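Local structure of pseudouridylate synthase RPUSD4, mitochondrial (Homo sapiens, 5UBA) at residues Val203-Ser206 with Phe207-Cys211; Ser243-Arg246 with Tyr247-Leu250. The protein isomerises uridine to pseudouridine in mitochondrial RNAs, including 16S ribosomal RNA, a modification needed to assemble a working mitochondrial ribosome. One frame throughout, in Å; residues are numbered along the deposited sequence.

Overall arrangement
Both interactions are local and show two ways in which consecutive residues close a turn, one at a helix end, one in a loop. Interaction 1 ends helix 200-209, packed on strands of the pseudouridine synthase domain and largely buried; interaction 2 lies in the loop between helix 232-238 and strand 252-259, more at the surface. Their centres are 19 Å apart; the calcium ion lies about 8 Å from the Ser-206 side chain and about 9 Å from that of Arg-246, ligated by neither. At the helix end, backbone bonds of widening span combine with apolar packing. In the loop, two short turns carry the backbone bonds, and the main side-chain contact is an arginine methylene over a tyrosine ring.

Interaction 1 (Val203-Ser206 with Phe207-Cys211); sequences VHLS and FGLDC
The C-terminal end of helix 200-209 in the pseudouridine synthase domain widens through a pi-type turn, in which Leu-209 N reaches back five residues to His-204 O in a weak bond. A wider closing bond lies beyond it: Cys-211 N donates to Leu-205 O at 2.9 Å, six residues back and nearly straight. Phe-207 N to Val-203 O, also 2.9 Å, keeps the ordinary alpha-helical span. Between them the bonding is split, for Leu-209 N also gives a weak bond to Leu-205 O, and Gly-208 N another to His-204 O. Asp-210 then leaves helical geometry with positive phi (54°), and its CA approaches Ser-206 O at 3.1 Å as a CH...O contact. A water donates to Asp-210 OD1 at 2.9 Å and, weakly, to Ser-206 O.

On the flank, Val-203 CG1 meets Phe-207 CD2 at 3.6 Å, arriving at the ring edge in its plane; CG1 stands anti to the backbone N (chi1 173°), beside the carbonyl carbon, and from there reaches the ring of the residue four places on. Leu-205 CD2 packs against Leu-209 CD1 at 3.8 Å. Beyond the segment, Trp-222 meets the Phe-207 ring and Tyr-219 O holds Ser-206 OG. The polar grip at the helix end thus passes to Leu-205 O, which receives a weak bond from Leu-209 N and a straight one from Cys-211 N, while the two apolar contacts join successive turns beside it.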
ATOM      1  N   VAL A 203       1.954  -6.079  -8.050  1.00 16.02           N
ATOM      2  CA  VAL A 203       2.464  -6.808  -9.231  1.00 17.61           C
ATOM      3  C   VAL A 203       3.346  -7.966  -8.777  1.00 16.72           C
ATOM      4  O   VAL A 203       3.192  -9.098  -9.254  1.00 17.17           O
ATOM      5  CB  VAL A 203       3.171  -5.848 -10.193  1.00 19.67           C
ATOM      6  CG1 VAL A 203       3.876  -6.580 -11.345  1.00 23.19           C
ATOM      7  CG2 VAL A 203       2.164  -4.839 -10.736  1.00 21.18           C
ATOM      8  N   HIS A 204       4.224  -7.740  -7.819  1.00 16.56           N
ATOM      9  CA  HIS A 204       5.044  -8.846  -7.329  1.00 16.77           C
ATOM     10  C   HIS A 204       4.210  -9.959  -6.700  1.00 16.67           C
ATOM     11  O   HIS A 204       4.466 -11.141  -6.923  1.00 17.38           O
ATOM     12  CB  HIS A 204       6.082  -8.335  -6.350  1.00 16.49           C
ATOM     13  CG  HIS A 204       7.303  -7.788  -7.009  1.00 17.55           C
ATOM     14  ND1 HIS A 204       8.290  -7.152  -6.299  1.00 18.46           N
ATOM     15  CD2 HIS A 204       7.735  -7.858  -8.291  1.00 18.43           C
ATOM     16  CE1 HIS A 204       9.285  -6.845  -7.120  1.00 18.87           C
ATOM     17  NE2 HIS A 204       8.972  -7.254  -8.336  1.00 19.17           N
ATOM     18  N   LEU A 205       3.195  -9.617  -5.909  1.00 15.67           N
ATOM     19  CA  LEU A 205       2.347 -10.656  -5.307  1.00 16.58           C
ATOM     20  C   LEU A 205       1.520 -11.411  -6.354  1.00 17.65           C
ATOM     21  O   LEU A 205       1.435 -12.646  -6.316  1.00 17.15           O
ATOM     22  CB  LEU A 205       1.408 -10.045  -4.260  1.00 16.63           C
ATOM     23  CG  LEU A 205       1.995  -9.836  -2.882  1.00 17.29           C
ATOM     24  CD1 LEU A 205       1.087  -8.956  -2.039  1.00 18.18           C
ATOM     25  CD2 LEU A 205       2.252 -11.150  -2.165  1.00 19.18           C
ATOM     26  N   SER A 206       0.892 -10.682  -7.276  1.00 17.15           N
ATOM     27  CA  SER A 206      -0.014 -11.304  -8.250  1.00 18.50           C
ATOM     28  C   SER A 206       0.767 -12.108  -9.273  1.00 17.86           C
ATOM     29  O   SER A 206       0.486 -13.290  -9.454  1.00 18.72           O
ATOM     30  CB  SER A 206      -0.881 -10.275  -8.949  1.00 19.47           C
ATOM     31  OG  SER A 206      -1.762 -10.983  -9.802  1.00 21.26           O
ATOM     32  N   PHE A 207       1.739 -11.483  -9.916  1.00 19.34           N
ATOM     33  CA  PHE A 207       2.427 -12.115 -11.045  1.00 20.33           C
ATOM     34  C   PHE A 207       3.619 -12.933 -10.573  1.00 21.17           C
ATOM     35  O   PHE A 207       3.902 -13.994 -11.159  1.00 24.05           O
ATOM     36  CB  PHE A 207       2.845 -11.052 -12.057  1.00 21.42           C
ATOM     37  CG  PHE A 207       1.693 -10.344 -12.706  1.00 25.05           C
ATOM     38  CD1 PHE A 207       0.758 -11.050 -13.448  1.00 29.73           C
ATOM     39  CD2 PHE A 207       1.547  -8.981 -12.599  1.00 29.50           C
ATOM     40  CE1 PHE A 207      -0.314 -10.401 -14.056  1.00 31.93           C
ATOM     41  CE2 PHE A 207       0.474  -8.321 -13.203  1.00 32.48           C
ATOM     42  CZ  PHE A 207      -0.459  -9.031 -13.919  1.00 31.10           C
ATOM     43  N   GLY A 208       4.318 -12.504  -9.526  1.00 19.39           N
ATOM     44  CA  GLY A 208       5.474 -13.246  -9.025  1.00 20.55           C
ATOM     45  C   GLY A 208       5.130 -14.449  -8.175  1.00 21.11           C
ATOM     46  O   GLY A 208       5.778 -15.484  -8.245  1.00 20.99           O
ATOM     47  N   LEU A 209       4.126 -14.320  -7.322  1.00 18.21           N
ATOM     48  CA  LEU A 209       3.740 -15.392  -6.415  1.00 19.17           C
ATOM     49  C   LEU A 209       2.393 -16.050  -6.703  1.00 18.22           C
ATOM     50  O   LEU A 209       2.015 -16.980  -6.014  1.00 19.50           O
ATOM     51  CB  LEU A 209       3.752 -14.859  -4.970  1.00 18.90           C
ATOM     52  CG  LEU A 209       5.122 -14.456  -4.413  1.00 20.14           C
ATOM     53  CD1 LEU A 209       5.002 -13.611  -3.168  1.00 20.73           C
ATOM     54  CD2 LEU A 209       5.941 -15.710  -4.115  1.00 20.38           C
ATOM     55  N   ASP A 210       1.638 -15.545  -7.681  1.00 18.50           N
ATOM     56  CA  ASP A 210       0.259 -16.003  -7.905  1.00 20.01           C
ATOM     57  C   ASP A 210      -0.605 -15.899  -6.646  1.00 19.55           C
ATOM     58  O   ASP A 210      -1.443 -16.751  -6.366  1.00 20.35           O
ATOM     59  CB  ASP A 210       0.250 -17.444  -8.454  1.00 23.14           C
ATOM     60  CG  ASP A 210      -1.106 -17.864  -8.978  1.00 27.02           C
ATOM     61  OD1 ASP A 210      -1.868 -17.001  -9.474  1.00 28.91           O
ATOM     62  OD2 ASP A 210      -1.431 -19.071  -8.861  1.00 30.82           O
ATOM     63  N   CYS A 211      -0.386 -14.823  -5.877  1.00 17.30           N
ATOM     64  CA  CYS A 211      -1.132 -14.567  -4.661  1.00 17.15           C
ATOM     65  C   CYS A 211      -1.617 -13.126  -4.681  1.00 16.35           C
ATOM     66  O   CYS A 211      -1.133 -12.301  -3.905  1.00 16.10           O
ATOM     67  CB  CYS A 211      -0.297 -14.827  -3.412  1.00 16.89           C
ATOM     68  SG  CYS A 211       0.207 -16.560  -3.182  1.00 19.39           S
TER
HETATM   69  O   HOH W   1      -0.703 -15.503 -11.704  1.00 35.80           O

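Interaction 2 (Ser243-Arg246 with Tyr247-Leu250); sequences SKAR and YIPL
Ile-248 O is held by two groups: a water that donates to it at 2.7 Å and also to Arg-246 O at 2.8 Å, and His-217 NE2, from a residue of the calcium site. The water ties the carbonyl of Arg-246, inside two overlapping beta turns that lead the chain toward strand 252-259, to that of Ile-248 at the end of the second, which is of type I. In the first, Tyr-247 N donates to Lys-244 O at 3.0 Å; in the second, Ile-248 N donates to Ala-245 O over the same length.

Under the second turn, Ile-248 CG1 lies 3.3 Å from Ala-245 O, and the CD1 methyl lies 4.1 Å from Ala-245 CB, an apolar pair continued by Leu-230. The outer side is a different matter. Arg-246 sets CG between its backbone N and carbonyl carbon (chi1 66°), which brings the chain alongside Tyr-247, both pointing the same way. Its CG sits over the ring face, 3.5 Å from the centroid and only 9° off the normal, a clear CH-pi contact. Farther out, the guanidinium lies almost parallel to the ring, 5° between planes, but displaced beyond it: the atom beneath its face is Tyr-247 OH, 3.9 Å from Arg-246 NE.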
ATOM      1  N   SER A 243     -21.356 -12.065  -7.589  1.00 25.22           N
ATOM      2  CA  SER A 243     -21.742 -10.798  -8.206  1.00 24.64           C
ATOM      3  C   SER A 243     -21.300  -9.532  -7.461  1.00 23.07           C
ATOM      4  O   SER A 243     -21.243  -8.462  -8.062  1.00 24.76           O
ATOM      5  CB  SER A 243     -23.267 -10.740  -8.409  1.00 23.73           C
ATOM      6  OG  SER A 243     -23.970 -10.619  -7.188  1.00 27.10           O
ATOM      7  N   LYS A 244     -21.034  -9.657  -6.158  1.00 22.81           N
ATOM      8  CA  LYS A 244     -20.611  -8.536  -5.332  1.00 21.46           C
ATOM      9  C   LYS A 244     -19.105  -8.476  -5.157  1.00 20.01           C
ATOM     10  O   LYS A 244     -18.605  -7.532  -4.538  1.00 19.06           O
ATOM     11  CB  LYS A 244     -21.247  -8.621  -3.942  1.00 23.77           C
ATOM     12  CG  LYS A 244     -22.768  -8.578  -3.940  1.00 27.08           C
ATOM     13  CD  LYS A 244     -23.307  -7.254  -4.457  1.00 28.90           C
ATOM     14  CE  LYS A 244     -24.815  -7.137  -4.236  1.00 31.16           C
ATOM     15  NZ  LYS A 244     -25.570  -8.109  -5.073  1.00 33.30           N
ATOM     16  N   ALA A 245     -18.368  -9.454  -5.695  1.00 20.27           N
ATOM     17  CA  ALA A 245     -16.909  -9.444  -5.572  1.00 20.94           C
ATOM     18  C   ALA A 245     -16.286  -8.173  -6.123  1.00 19.85           C
ATOM     19  O   ALA A 245     -15.309  -7.665  -5.545  1.00 19.17           O
ATOM     20  CB  ALA A 245     -16.297 -10.663  -6.241  1.00 22.07           C
ATOM     21  N   ARG A 246     -16.850  -7.613  -7.184  1.00 18.40           N
ATOM     22  CA  ARG A 246     -16.327  -6.380  -7.766  1.00 19.55           C
ATOM     23  C   ARG A 246     -16.261  -5.179  -6.819  1.00 17.94           C
ATOM     24  O   ARG A 246     -15.507  -4.243  -7.065  1.00 20.08           O
ATOM     25  CB  ARG A 246     -17.088  -5.993  -9.030  1.00 22.71           C
ATOM     26  CG  ARG A 246     -18.532  -5.613  -8.787  1.00 24.90           C
ATOM     27  CD  ARG A 246     -19.331  -5.633 -10.094  1.00 26.90           C
ATOM     28  NE  ARG A 246     -18.965  -4.541 -11.001  1.00 29.98           N
ATOM     29  CZ  ARG A 246     -19.563  -4.271 -12.169  1.00 33.66           C
ATOM     30  NH1 ARG A 246     -20.583  -5.017 -12.608  1.00 35.80           N
ATOM     31  NH2 ARG A 246     -19.155  -3.236 -12.892  1.00 34.98           N
ATOM     32  N   TYR A 247     -17.060  -5.215  -5.747  1.00 16.97           N
ATOM     33  CA  TYR A 247     -17.104  -4.139  -4.764  1.00 16.53           C
ATOM     34  C   TYR A 247     -16.209  -4.365  -3.561  1.00 16.15           C
ATOM     35  O   TYR A 247     -16.169  -3.525  -2.649  1.00 17.31           O
ATOM     36  CB  TYR A 247     -18.550  -3.861  -4.319  1.00 16.31           C
ATOM     37  CG  TYR A 247     -19.480  -3.720  -5.514  1.00 16.19           C
ATOM     38  CD1 TYR A 247     -19.259  -2.775  -6.485  1.00 15.77           C
ATOM     39  CD2 TYR A 247     -20.580  -4.572  -5.659  1.00 16.67           C
ATOM     40  CE1 TYR A 247     -20.112  -2.648  -7.584  1.00 17.57           C
ATOM     41  CE2 TYR A 247     -21.409  -4.477  -6.768  1.00 17.93           C
ATOM     42  CZ  TYR A 247     -21.183  -3.514  -7.706  1.00 17.71           C
ATOM     43  OH  TYR A 247     -21.999  -3.411  -8.827  1.00 22.08           O
ATOM     44  N   ILE A 248     -15.494  -5.483  -3.537  1.00 15.60           N
ATOM     45  CA  ILE A 248     -14.530  -5.737  -2.479  1.00 15.86           C
ATOM     46  C   ILE A 248     -13.368  -4.734  -2.675  1.00 14.93           C
ATOM     47  O   ILE A 248     -12.805  -4.663  -3.769  1.00 16.18           O
ATOM     48  CB  ILE A 248     -13.970  -7.164  -2.532  1.00 15.91           C
ATOM     49  CG1 ILE A 248     -15.081  -8.185  -2.258  1.00 16.82           C
ATOM     50  CG2 ILE A 248     -12.835  -7.374  -1.542  1.00 16.48           C
ATOM     51  CD1 ILE A 248     -14.724  -9.591  -2.629  1.00 17.66           C
ATOM     52  N   PRO A 249     -13.025  -3.989  -1.612  1.00 15.70           N
ATOM     53  CA  PRO A 249     -11.883  -3.068  -1.716  1.00 15.02           C
ATOM     54  C   PRO A 249     -10.547  -3.790  -1.703  1.00 13.92           C
ATOM     55  O   PRO A 249     -10.428  -4.897  -1.177  1.00 13.76           O
ATOM     56  CB  PRO A 249     -11.985  -2.227  -0.464  1.00 15.27           C
ATOM     57  CG  PRO A 249     -12.606  -3.144   0.523  1.00 16.13           C
ATOM     58  CD  PRO A 249     -13.621  -3.921  -0.270  1.00 15.58           C
ATOM     59  N   LEU A 250      -9.533  -3.147  -2.252  1.00 14.32           N
ATOM     60  CA  LEU A 250      -8.159  -3.626  -2.034  1.00 13.87           C
ATOM     61  C   LEU A 250      -7.843  -3.675  -0.540  1.00 14.41           C
ATOM     62  O   LEU A 250      -8.300  -2.831   0.224  1.00 14.55           O
ATOM     63  CB  LEU A 250      -7.176  -2.701  -2.726  1.00 13.93           C
ATOM     64  CG  LEU A 250      -5.751  -3.229  -2.874  1.00 14.39           C
ATOM     65  CD1 LEU A 250      -5.649  -4.363  -3.898  1.00 14.63           C
ATOM     66  CD2 LEU A 250      -4.860  -2.065  -3.263  1.00 14.59           C
TER
HETATM   67  O   HOH W   2     -13.839  -2.703  -5.376  1.00 24.16           O